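Local coordinates for protein similar to metal-dependent hydrolase (PDB 3ESH) that probably acts as a metal-dependent hydrolase of the metallo-beta-lactamase superfamily, with a substrate that has not been established, at residues Gly21-Val26 with Trp218-Asp223; Asn15-Gly20 with Arg41-Leu46; Phe208-His213 with Tyr250-Tyr255; Val202-Ile207 with Arg235-Phe240. One frame throughout, in Å; residues are numbered along the deposited sequence.

Contact 1 (Gly21-Val26 with Trp218-Asp223)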
# COMPACT_ATOMS: atom_id res chain seq x y z
N GLY A 21 -20.50 26.19 -3.61
CA GLY A 21 -20.58 24.85 -4.15
C GLY A 21 -19.31 24.06 -3.91
O GLY A 21 -19.35 22.86 -3.65
N ALA A 22 -18.17 24.74 -3.99
CA ALA A 22 -16.89 24.07 -3.79
C ALA A 22 -16.62 23.79 -2.32
O ALA A 22 -15.94 22.82 -1.96
CB ALA A 22 -15.76 24.92 -4.38
N MSE A 23 -17.16 24.66 -1.46
CA MSE A 23 -16.97 24.49 -0.02
C MSE A 23 -17.92 23.45 0.57
O MSE A 23 -17.75 23.07 1.73
CB MSE A 23 -17.16 25.81 0.72
CG MSE A 23 -16.07 26.81 0.50
SE MSE A 23 -14.37 26.27 1.28
CE MSE A 23 -14.90 26.27 3.10
N PHE A 24 -18.92 23.01 -0.20
CA PHE A 24 -19.88 22.03 0.32
C PHE A 24 -20.01 20.76 -0.50
O PHE A 24 -20.82 19.89 -0.20
CB PHE A 24 -21.25 22.69 0.50
CG PHE A 24 -21.33 23.61 1.68
CD1 PHE A 24 -21.33 24.98 1.52
CD2 PHE A 24 -21.39 23.08 2.97
CE1 PHE A 24 -21.40 25.83 2.62
CE2 PHE A 24 -21.45 23.91 4.08
CZ PHE A 24 -21.46 25.29 3.91
N GLY A 25 -19.18 20.67 -1.54
CA GLY A 25 -19.15 19.51 -2.38
C GLY A 25 -20.49 18.96 -2.85
O GLY A 25 -21.21 19.61 -3.59
N VAL A 26 -20.81 17.75 -2.41
CA VAL A 26 -22.03 17.07 -2.81
C VAL A 26 -23.33 17.64 -2.26
O VAL A 26 -24.40 17.35 -2.78
CB VAL A 26 -21.97 15.58 -2.46
CG1 VAL A 26 -20.70 14.97 -3.04
CG2 VAL A 26 -22.04 15.38 -0.94
N TRP A 218 -20.66 16.18 4.92
CA TRP A 218 -20.55 17.51 4.33
C TRP A 218 -19.10 17.98 4.29
O TRP A 218 -18.68 18.78 5.12
CB TRP A 218 -21.40 18.51 5.13
CG TRP A 218 -22.90 18.36 4.94
CD1 TRP A 218 -23.61 17.20 4.80
CD2 TRP A 218 -23.87 19.42 4.92
NE1 TRP A 218 -24.95 17.47 4.70
CE2 TRP A 218 -25.14 18.82 4.77
CE3 TRP A 218 -23.79 20.81 5.02
CZ2 TRP A 218 -26.32 19.56 4.72
CZ3 TRP A 218 -24.97 21.56 4.97
CH2 TRP A 218 -26.22 20.92 4.82
N VAL A 219 -18.33 17.49 3.31
CA VAL A 219 -16.94 17.88 3.16
C VAL A 219 -16.76 18.75 1.92
O VAL A 219 -17.52 18.63 0.96
CB VAL A 219 -16.00 16.65 3.06
CG1 VAL A 219 -16.13 15.81 4.30
CG2 VAL A 219 -16.33 15.83 1.83
N THR A 220 -15.77 19.63 1.93
CA THR A 220 -15.54 20.51 0.78
C THR A 220 -15.05 19.71 -0.42
O THR A 220 -14.52 18.59 -0.28
CB THR A 220 -14.48 21.59 1.08
OG1 THR A 220 -13.18 21.05 0.89
CG2 THR A 220 -14.62 22.09 2.51
N ALA A 221 -15.23 20.27 -1.62
CA ALA A 221 -14.77 19.62 -2.83
C ALA A 221 -13.24 19.79 -2.94
O ALA A 221 -12.59 19.12 -3.76
CB ALA A 221 -15.44 20.23 -4.03
N TYR A 222 -12.69 20.68 -2.12
CA TYR A 222 -11.25 20.94 -2.10
C TYR A 222 -10.49 19.76 -1.52
O TYR A 222 -9.32 19.54 -1.85
CB TYR A 222 -10.93 22.17 -1.24
CG TYR A 222 -11.41 23.49 -1.82
CD1 TYR A 222 -10.95 23.94 -3.05
CD2 TYR A 222 -12.34 24.26 -1.14
CE1 TYR A 222 -11.41 25.14 -3.60
CE2 TYR A 222 -12.81 25.47 -1.68
CZ TYR A 222 -12.33 25.90 -2.91
OH TYR A 222 -12.79 27.07 -3.45
N ASP A 223 -11.17 18.99 -0.67
CA ASP A 223 -10.56 17.83 -0.04
C ASP A 223 -10.02 16.89 -1.10
O ASP A 223 -10.77 16.41 -1.94
CB ASP A 223 -11.59 17.11 0.84
CG ASP A 223 -11.94 17.90 2.10
OD1 ASP A 223 -11.98 19.14 2.04
OD2 ASP A 223 -12.18 17.28 3.16
O HOH W 1 -18.81 16.34 -0.37
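Selenomethionine Met-23 and Ala-22 both press on Tyr-222, from different directions. SE of Met-23 lies 3.4 Å from CE2 of Tyr-222, close to the ring plane and 83° off its normal, a Met-aromatic contact at the ring edge. Ala-22 CB meets the phenol end, 3.8 Å from Tyr-222 OH. The bend at chi2 (-67°) sets SE at the ring edge; chi3 then turns CE toward Thr-220 CG2. That methyl also lies 3.4 Å from Met-23 O. One direct backbone bond ties the segments: Ala-221 N donates to Ala-22 O at 2.7 Å, with 161° at the hydrogen. The acceptor belongs to short helix 20-24, so the loop leading to helix 226-242 of the metallo-beta-lactamase fold is fastened to the N-terminal part of the chain. Beyond the helix, Gly-25 takes a positive phi, and a water spans the gap, 3.2 Å from Val-26 N and 2.9 Å from Val-219 O. Phe-24 CD2 approaches Trp-218 CE3 at 3.9 Å, the rings nearly perpendicular yet obliquely offset. Thr-220 is positioned by its OG1, which donates to Asp-223 OD1, itself hydrogen-bonded to His-185 ND1 of a possible vacant metal site.

Contact 2 (Asn15-Gly20 with Arg41-Leu46)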
# COMPACT_ATOMS: atom_id res chain seq x y z
N ASN A 15 -9.62 37.83 5.21
CA ASN A 15 -10.75 37.00 4.81
C ASN A 15 -10.69 36.67 3.32
O ASN A 15 -9.95 37.28 2.56
CB ASN A 15 -12.07 37.73 5.08
CG ASN A 15 -12.36 38.81 4.05
OD1 ASN A 15 -11.68 39.84 4.00
ND2 ASN A 15 -13.36 38.57 3.20
N THR A 16 -11.50 35.69 2.92
CA THR A 16 -11.58 35.27 1.53
C THR A 16 -13.03 34.85 1.23
O THR A 16 -13.75 34.43 2.12
CB THR A 16 -10.66 34.06 1.25
OG1 THR A 16 -11.10 32.93 2.03
CG2 THR A 16 -9.22 34.39 1.58
N LYS A 17 -13.44 35.01 -0.02
CA LYS A 17 -14.78 34.61 -0.41
C LYS A 17 -14.60 33.49 -1.43
O LYS A 17 -14.09 33.71 -2.53
CB LYS A 17 -15.55 35.80 -1.01
CG LYS A 17 -15.92 36.88 0.02
CD LYS A 17 -17.11 37.76 -0.42
CE LYS A 17 -16.72 38.90 -1.34
NZ LYS A 17 -15.93 39.94 -0.62
N MSE A 18 -14.98 32.28 -1.02
CA MSE A 18 -14.86 31.10 -1.86
C MSE A 18 -16.23 30.64 -2.32
O MSE A 18 -17.21 30.83 -1.61
CB MSE A 18 -14.18 29.97 -1.09
CG MSE A 18 -12.79 30.25 -0.59
SE MSE A 18 -11.63 30.76 -2.01
CE MSE A 18 -11.38 32.56 -1.44
N ASP A 19 -16.29 30.02 -3.50
CA ASP A 19 -17.54 29.50 -4.05
C ASP A 19 -18.19 28.48 -3.09
O ASP A 19 -17.56 27.52 -2.69
CB ASP A 19 -17.28 28.86 -5.42
CG ASP A 19 -18.56 28.33 -6.07
OD1 ASP A 19 -19.32 29.14 -6.67
OD2 ASP A 19 -18.82 27.11 -5.97
N GLY A 20 -19.46 28.71 -2.74
CA GLY A 20 -20.16 27.81 -1.84
C GLY A 20 -20.21 26.37 -2.33
O GLY A 20 -19.99 25.44 -1.56
N ARG A 41 -22.84 35.86 -6.29
CA ARG A 41 -21.83 35.12 -7.04
C ARG A 41 -21.56 33.73 -6.48
O ARG A 41 -20.53 33.14 -6.81
CB ARG A 41 -20.53 35.91 -7.08
CG ARG A 41 -20.68 37.32 -7.58
CD ARG A 41 -19.30 37.91 -7.78
NE ARG A 41 -19.33 39.35 -8.01
CZ ARG A 41 -19.61 40.26 -7.07
NH1 ARG A 41 -19.88 39.87 -5.82
NH2 ARG A 41 -19.59 41.55 -7.38
N ASN A 42 -22.46 33.23 -5.64
CA ASN A 42 -22.33 31.90 -5.06
C ASN A 42 -21.15 31.79 -4.11
O ASN A 42 -20.75 30.69 -3.72
CB ASN A 42 -22.18 30.84 -6.15
CG ASN A 42 -22.69 29.48 -5.72
OD1 ASN A 42 -22.21 28.44 -6.18
ND2 ASN A 42 -23.69 29.48 -4.84
N GLN A 43 -20.59 32.93 -3.73
CA GLN A 43 -19.45 32.95 -2.82
C GLN A 43 -19.92 33.11 -1.39
O GLN A 43 -20.83 33.89 -1.13
CB GLN A 43 -18.53 34.13 -3.14
CG GLN A 43 -18.23 34.37 -4.62
CD GLN A 43 -17.38 35.61 -4.84
OE1 GLN A 43 -17.81 36.73 -4.54
NE2 GLN A 43 -16.17 35.42 -5.35
N ILE A 44 -19.30 32.38 -0.46
CA ILE A 44 -19.63 32.52 0.95
C ILE A 44 -18.41 33.16 1.60
O ILE A 44 -17.29 32.97 1.13
CB ILE A 44 -19.93 31.17 1.64
CG1 ILE A 44 -18.66 30.33 1.76
CG2 ILE A 44 -21.04 30.44 0.88
CD1 ILE A 44 -18.80 29.10 2.64
N ASN A 45 -18.63 33.93 2.66
CA ASN A 45 -17.55 34.63 3.33
C ASN A 45 -16.80 33.79 4.33
O ASN A 45 -17.40 33.28 5.29
CB ASN A 45 -18.08 35.89 4.02
CG ASN A 45 -16.96 36.80 4.46
OD1 ASN A 45 -16.20 37.30 3.63
ND2 ASN A 45 -16.85 37.02 5.77
N LEU A 46 -15.50 33.65 4.13
CA LEU A 46 -14.66 32.86 5.02
C LEU A 46 -13.50 33.62 5.63
O LEU A 46 -12.48 33.85 4.98
CB LEU A 46 -14.09 31.65 4.28
CG LEU A 46 -15.02 30.54 3.78
CD1 LEU A 46 -14.19 29.58 2.97
CD2 LEU A 46 -15.71 29.82 4.94
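Lys-17 lies beside Asn-45 on one face of a two-stranded antiparallel ribbon and also touches Gln-43. CB sits 4.0 Å from Gln-43 CB; CG comes within 3.6 Å of Asn-45 OD1, and CD stays near that oxygen at 4.2 Å; CE passes 4.0 Å from Gln-43 OE1. Bends at chi3 and chi4 (-70° at the latter) lead NZ away from the partner strand to a salt bridge with Asp-82. Asn-45 OD1 also accepts a weak bond from Asn-15 ND2, the amide planes 47° apart, while Asn-15 OD1 accepts from Asp-82 N.

The antiparallel register rests on backbone bonds. Thr-16 and Leu-46 form a hydrogen-bonded pair, Leu-46 N reaching Thr-16 O at 2.8 Å, and Met-18 with Ile-44 is the next such pair. Past the last bridge Gly-20 N donates to Asn-42 O at 2.6 Å, almost straight at 175°. Asp-19 is the N-cap of helix 20-24: its OD2 accepts from Ala-22 N, while OD1 accepts from Lys-29 N of the second subunit. On the face away from Lys-17, Met-18 CG packs 3.9 Å from Leu-46 CD1. Both lie against Met-23 of helix 20-24, and Ile-44 abuts Trp-32 of helix 29-32.

Contact 3 (Phe208-His213 with Tyr250-Tyr255)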
# COMPACT_ATOMS: atom_id res chain seq x y z
N PHE A 208 -13.19 20.44 9.25
CA PHE A 208 -14.38 20.92 9.94
C PHE A 208 -14.25 22.45 9.86
O PHE A 208 -14.11 23.12 10.88
CB PHE A 208 -14.38 20.46 11.40
CG PHE A 208 -15.71 20.64 12.11
CD1 PHE A 208 -15.86 20.24 13.44
CD2 PHE A 208 -16.81 21.21 11.46
CE1 PHE A 208 -17.09 20.40 14.11
CE2 PHE A 208 -18.03 21.36 12.11
CZ PHE A 208 -18.17 20.96 13.44
N PRO A 209 -14.31 23.00 8.64
CA PRO A 209 -14.19 24.43 8.32
C PRO A 209 -15.08 25.37 9.11
O PRO A 209 -14.60 26.31 9.74
CB PRO A 209 -14.50 24.49 6.83
CG PRO A 209 -14.21 23.11 6.34
CD PRO A 209 -14.75 22.26 7.45
N THR A 210 -16.38 25.13 9.05
CA THR A 210 -17.36 25.95 9.73
C THR A 210 -18.37 25.06 10.44
O THR A 210 -18.40 23.85 10.22
CB THR A 210 -18.13 26.84 8.74
OG1 THR A 210 -19.00 26.02 7.93
CG2 THR A 210 -17.17 27.57 7.84
N THR A 211 -19.20 25.67 11.27
CA THR A 211 -20.23 24.94 12.00
C THR A 211 -21.20 24.25 11.06
O THR A 211 -21.87 23.30 11.45
CB THR A 211 -21.01 25.87 12.92
OG1 THR A 211 -21.53 26.95 12.15
CG2 THR A 211 -20.12 26.40 14.04
N ALA A 212 -21.27 24.71 9.82
CA ALA A 212 -22.17 24.10 8.85
C ALA A 212 -21.63 22.78 8.29
O ALA A 212 -22.34 22.07 7.58
CB ALA A 212 -22.45 25.07 7.72
N HIS A 213 -20.38 22.45 8.61
CA HIS A 213 -19.77 21.22 8.13
C HIS A 213 -19.74 20.11 9.19
O HIS A 213 -18.97 19.15 9.07
CB HIS A 213 -18.35 21.47 7.63
CG HIS A 213 -18.29 22.34 6.41
ND1 HIS A 213 -18.33 23.71 6.47
CD2 HIS A 213 -18.22 22.02 5.09
CE1 HIS A 213 -18.29 24.20 5.24
NE2 HIS A 213 -18.22 23.20 4.39
N TYR A 250 -11.50 28.64 12.30
CA TYR A 250 -10.60 29.57 11.66
C TYR A 250 -11.35 30.28 10.54
O TYR A 250 -11.10 31.45 10.27
CB TYR A 250 -9.41 28.79 11.08
CG TYR A 250 -8.41 29.58 10.25
CD1 TYR A 250 -7.30 30.18 10.85
CD2 TYR A 250 -8.53 29.66 8.87
CE1 TYR A 250 -6.33 30.84 10.08
CE2 TYR A 250 -7.57 30.30 8.09
CZ TYR A 250 -6.47 30.89 8.70
OH TYR A 250 -5.51 31.50 7.93
N HIS A 251 -12.27 29.54 9.91
CA HIS A 251 -13.06 30.04 8.78
C HIS A 251 -14.50 30.44 9.04
O HIS A 251 -15.13 31.04 8.16
CB HIS A 251 -13.11 28.99 7.66
CG HIS A 251 -11.85 28.87 6.86
ND1 HIS A 251 -11.17 29.97 6.39
CD2 HIS A 251 -11.19 27.78 6.40
CE1 HIS A 251 -10.14 29.56 5.67
NE2 HIS A 251 -10.13 28.23 5.66
N ASP A 252 -15.06 30.09 10.19
CA ASP A 252 -16.47 30.42 10.42
C ASP A 252 -16.69 31.93 10.66
O ASP A 252 -16.15 32.50 11.60
CB ASP A 252 -17.03 29.58 11.58
CG ASP A 252 -18.54 29.46 11.54
OD1 ASP A 252 -19.06 28.35 11.79
OD2 ASP A 252 -19.21 30.48 11.25
N GLU A 253 -17.48 32.56 9.81
CA GLU A 253 -17.74 33.99 9.93
C GLU A 253 -18.54 34.40 11.17
O GLU A 253 -18.32 35.48 11.70
CB GLU A 253 -18.46 34.54 8.70
CG GLU A 253 -19.86 33.96 8.46
CD GLU A 253 -20.56 34.57 7.24
OE1 GLU A 253 -21.46 33.88 6.67
OE2 GLU A 253 -20.24 35.72 6.87
N ASN A 254 -19.44 33.54 11.62
CA ASN A 254 -20.28 33.86 12.76
C ASN A 254 -19.65 33.52 14.09
O ASN A 254 -19.60 34.35 15.00
CB ASN A 254 -21.62 33.11 12.67
CG ASN A 254 -22.17 33.07 11.26
OD1 ASN A 254 -22.26 32.00 10.64
ND2 ASN A 254 -22.51 34.24 10.74
N TYR A 255 -19.17 32.28 14.19
CA TYR A 255 -18.61 31.77 15.42
C TYR A 255 -17.12 31.49 15.41
O TYR A 255 -16.54 31.15 14.38
CB TYR A 255 -19.34 30.49 15.78
CG TYR A 255 -20.83 30.59 15.56
CD1 TYR A 255 -21.61 31.40 16.36
CD2 TYR A 255 -21.43 29.91 14.51
CE1 TYR A 255 -22.98 31.55 16.13
CE2 TYR A 255 -22.80 30.04 14.26
CZ TYR A 255 -23.57 30.87 15.07
OH TYR A 255 -24.91 31.03 14.83
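Asp-252 takes two hydrogen bonds from Thr-211 on the single oxygen OD1. Thr-211 N arrives at 2.7 Å with 174° at the hydrogen, on the anti side and 25° out of the carboxylate plane; Thr-211 OG1, 2.9 Å from Asp-252 OD1, meets the syn lone pair of that oxygen. The other oxygen serves its own segment: OD2 accepts from Asn-254 N at 3.1 Å, which makes an Asx turn, and weakly from Tyr-255 N. Donors on both oxygens limit rotation of the group and are consistent with an ionised carboxylate. Thr-210 braces the facing loop through an ST turn, its OG1 accepting from Ala-212 N at 3.2 Å and also sharing a hydrogen bond with His-213 ND1 at 2.8 Å.

Van der Waals contacts are fewer. With OG1 of Thr-211 between the backbone N and the carbonyl carbon (chi1 54°), CG2 is left anti to that carbon and meets Tyr-255 CD2 obliquely at 3.8 Å. His-251 CB rests 3.7 Å from Pro-209 O, while its ring bonds to Pro-47 O through ND1.

The contact joins the loop after strand 199-203 to the one between strands 246-248 and 255-259. Thr-210 and His-251 both touch Leu-46 of strand 43-47.

Contact 4 (Val202-Ile207 with Arg235-Phe240)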
# COMPACT_ATOMS: atom_id res chain seq x y z
N VAL A 202 -10.42 21.94 20.61
CA VAL A 202 -9.86 21.35 19.41
C VAL A 202 -10.17 22.18 18.17
O VAL A 202 -11.23 22.79 18.07
CB VAL A 202 -10.38 19.91 19.18
CG1 VAL A 202 -11.87 19.93 18.92
CG2 VAL A 202 -9.62 19.26 18.03
N HIS A 203 -9.21 22.22 17.26
CA HIS A 203 -9.37 22.92 16.00
C HIS A 203 -9.11 21.87 14.94
O HIS A 203 -7.98 21.43 14.77
CB HIS A 203 -8.36 24.06 15.86
CG HIS A 203 -8.39 24.71 14.51
ND1 HIS A 203 -9.54 25.23 13.97
CD2 HIS A 203 -7.41 24.88 13.59
CE1 HIS A 203 -9.28 25.69 12.76
NE2 HIS A 203 -8.00 25.49 12.51
N MSE A 204 -10.16 21.47 14.23
CA MSE A 204 -10.03 20.46 13.20
C MSE A 204 -9.68 21.00 11.81
O MSE A 204 -9.87 20.32 10.81
CB MSE A 204 -11.29 19.60 13.17
CG MSE A 204 -11.25 18.57 14.27
SE MSE A 204 -12.89 17.68 14.53
CE MSE A 204 -12.95 16.74 12.87
N GLY A 205 -9.15 22.22 11.77
CA GLY A 205 -8.78 22.80 10.49
C GLY A 205 -9.84 22.66 9.40
O GLY A 205 -11.03 22.71 9.68
N ASP A 206 -9.40 22.48 8.15
CA ASP A 206 -10.34 22.37 7.04
C ASP A 206 -11.07 21.04 6.91
O ASP A 206 -11.65 20.74 5.87
CB ASP A 206 -9.64 22.73 5.73
CG ASP A 206 -9.41 24.22 5.59
OD1 ASP A 206 -9.95 24.99 6.42
OD2 ASP A 206 -8.69 24.64 4.66
N ILE A 207 -11.04 20.25 7.97
CA ILE A 207 -11.73 18.97 7.98
C ILE A 207 -13.06 19.23 8.72
O ILE A 207 -13.93 18.36 8.79
CB ILE A 207 -10.84 17.87 8.66
CG1 ILE A 207 -10.75 16.66 7.74
CG2 ILE A 207 -11.40 17.43 9.99
CD1 ILE A 207 -10.32 16.99 6.34
N ARG A 235 -15.32 9.75 13.29
CA ARG A 235 -14.84 9.32 14.59
C ARG A 235 -14.47 10.42 15.57
O ARG A 235 -14.78 10.33 16.75
CB ARG A 235 -13.67 8.35 14.42
CG ARG A 235 -12.35 8.87 14.95
CD ARG A 235 -11.28 7.80 15.01
NE ARG A 235 -10.06 8.36 15.57
CZ ARG A 235 -9.27 9.22 14.94
NH1 ARG A 235 -9.56 9.61 13.71
NH2 ARG A 235 -8.20 9.71 15.56
N MSE A 236 -13.80 11.47 15.10
CA MSE A 236 -13.38 12.57 15.97
C MSE A 236 -14.53 13.35 16.60
O MSE A 236 -14.60 13.45 17.83
CB MSE A 236 -12.49 13.55 15.21
CG MSE A 236 -11.25 12.92 14.67
SE MSE A 236 -10.19 14.28 13.81
CE MSE A 236 -8.52 13.56 14.34
N ILE A 237 -15.40 13.92 15.78
CA ILE A 237 -16.51 14.73 16.27
C ILE A 237 -17.34 14.10 17.40
O ILE A 237 -17.55 14.73 18.43
CB ILE A 237 -17.41 15.18 15.09
CG1 ILE A 237 -16.59 16.08 14.17
CG2 ILE A 237 -18.64 15.92 15.59
CD1 ILE A 237 -17.32 16.55 12.92
N PRO A 238 -17.80 12.85 17.23
CA PRO A 238 -18.58 12.25 18.31
C PRO A 238 -17.76 12.12 19.60
O PRO A 238 -18.27 12.29 20.71
CB PRO A 238 -18.97 10.88 17.74
CG PRO A 238 -19.09 11.16 16.27
CD PRO A 238 -17.87 12.02 16.01
N TYR A 239 -16.47 11.81 19.45
CA TYR A 239 -15.58 11.67 20.60
C TYR A 239 -15.35 13.01 21.30
O TYR A 239 -15.49 13.11 22.51
CB TYR A 239 -14.23 11.11 20.14
CG TYR A 239 -13.18 11.08 21.24
CD1 TYR A 239 -13.25 10.15 22.28
CD2 TYR A 239 -12.17 12.03 21.28
CE1 TYR A 239 -12.35 10.17 23.32
CE2 TYR A 239 -11.26 12.07 22.32
CZ TYR A 239 -11.35 11.13 23.34
OH TYR A 239 -10.45 11.17 24.39
N PHE A 240 -14.99 14.03 20.53
CA PHE A 240 -14.75 15.34 21.08
C PHE A 240 -16.00 15.90 21.77
O PHE A 240 -15.91 16.64 22.76
CB PHE A 240 -14.28 16.31 20.00
CG PHE A 240 -12.90 16.03 19.50
CD1 PHE A 240 -11.85 15.78 20.39
CD2 PHE A 240 -12.63 16.01 18.13
CE1 PHE A 240 -10.56 15.54 19.94
CE2 PHE A 240 -11.34 15.77 17.66
CZ PHE A 240 -10.30 15.53 18.56
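The methyl end of selenomethionine Met-204 fills a hollow on helix 226-242 formed by Met-236 and Ile-237. CE lies 3.8 Å from Met-236 SE and 3.9 Å from Ile-237 CG1, so it is wedged between two neighbouring helical residues. The shape of the chain explains this: it runs extended through chi2 (169°) and bends only at chi3 (67°), which turns CE in beside the helix. Met-204 and Met-236 slide past each other in opposite directions, whereas Ile-237 crosses Met-204 at about a right angle.

One helical turn further on, Phe-240 supplies the second surface. Val-202 lies over one face of its ring: CG2 is 4.1 Å from the ring centroid and 24° off the normal, a CH-pi contact displaced toward the rim, with CZ its nearest atom at 3.8 Å. The other branch, CG1, covers the root of the ring, 4.1 Å from Phe-240 CG, so the forked valine spans the ring from base to tip. SE of Met-204 adds an oblique Met-aromatic approach, 4.0 Å from Phe-240 CD2.

Here the helix packs on the sheet holding strand 199-203. Val-202 and Phe-240 both touch Thr-193 of strand 190-196 and Phe-247 of strand 246-248. The strand's segment continues to Asp-206 of a possible, unconfirmed metal site. No hydrogen bond joins the two segments and all five touching residues are buried, which is consistent with shape fit and dispersion, with no polar bond fixing the register between the two segments.

Contact 4 is apolar and joins helix 226-242 to the sheet that contains strand 199-203, whereas contact 2 is a partly buried, backbone-bonded ribbon with polar and charged side chains on one face and mostly apolar ones on the other. Contact 1 sets a loop against helix 20-24 and the turn after it, contact 3 joins two loops, and both mix polar bonds with packing. Contact 3 is nearest the chain's centre, about 10 Å from it centre to centre; contacts 1 and 2 lie about 16 Å out and both meet the second subunit. A probable hydrogen bond from His-213 NE2 to Met-23 O connects contacts 3 and 1. Contacts 3 and 4 meet where His-251 CD2 lies 3.1 Å from Asp-206 OD1.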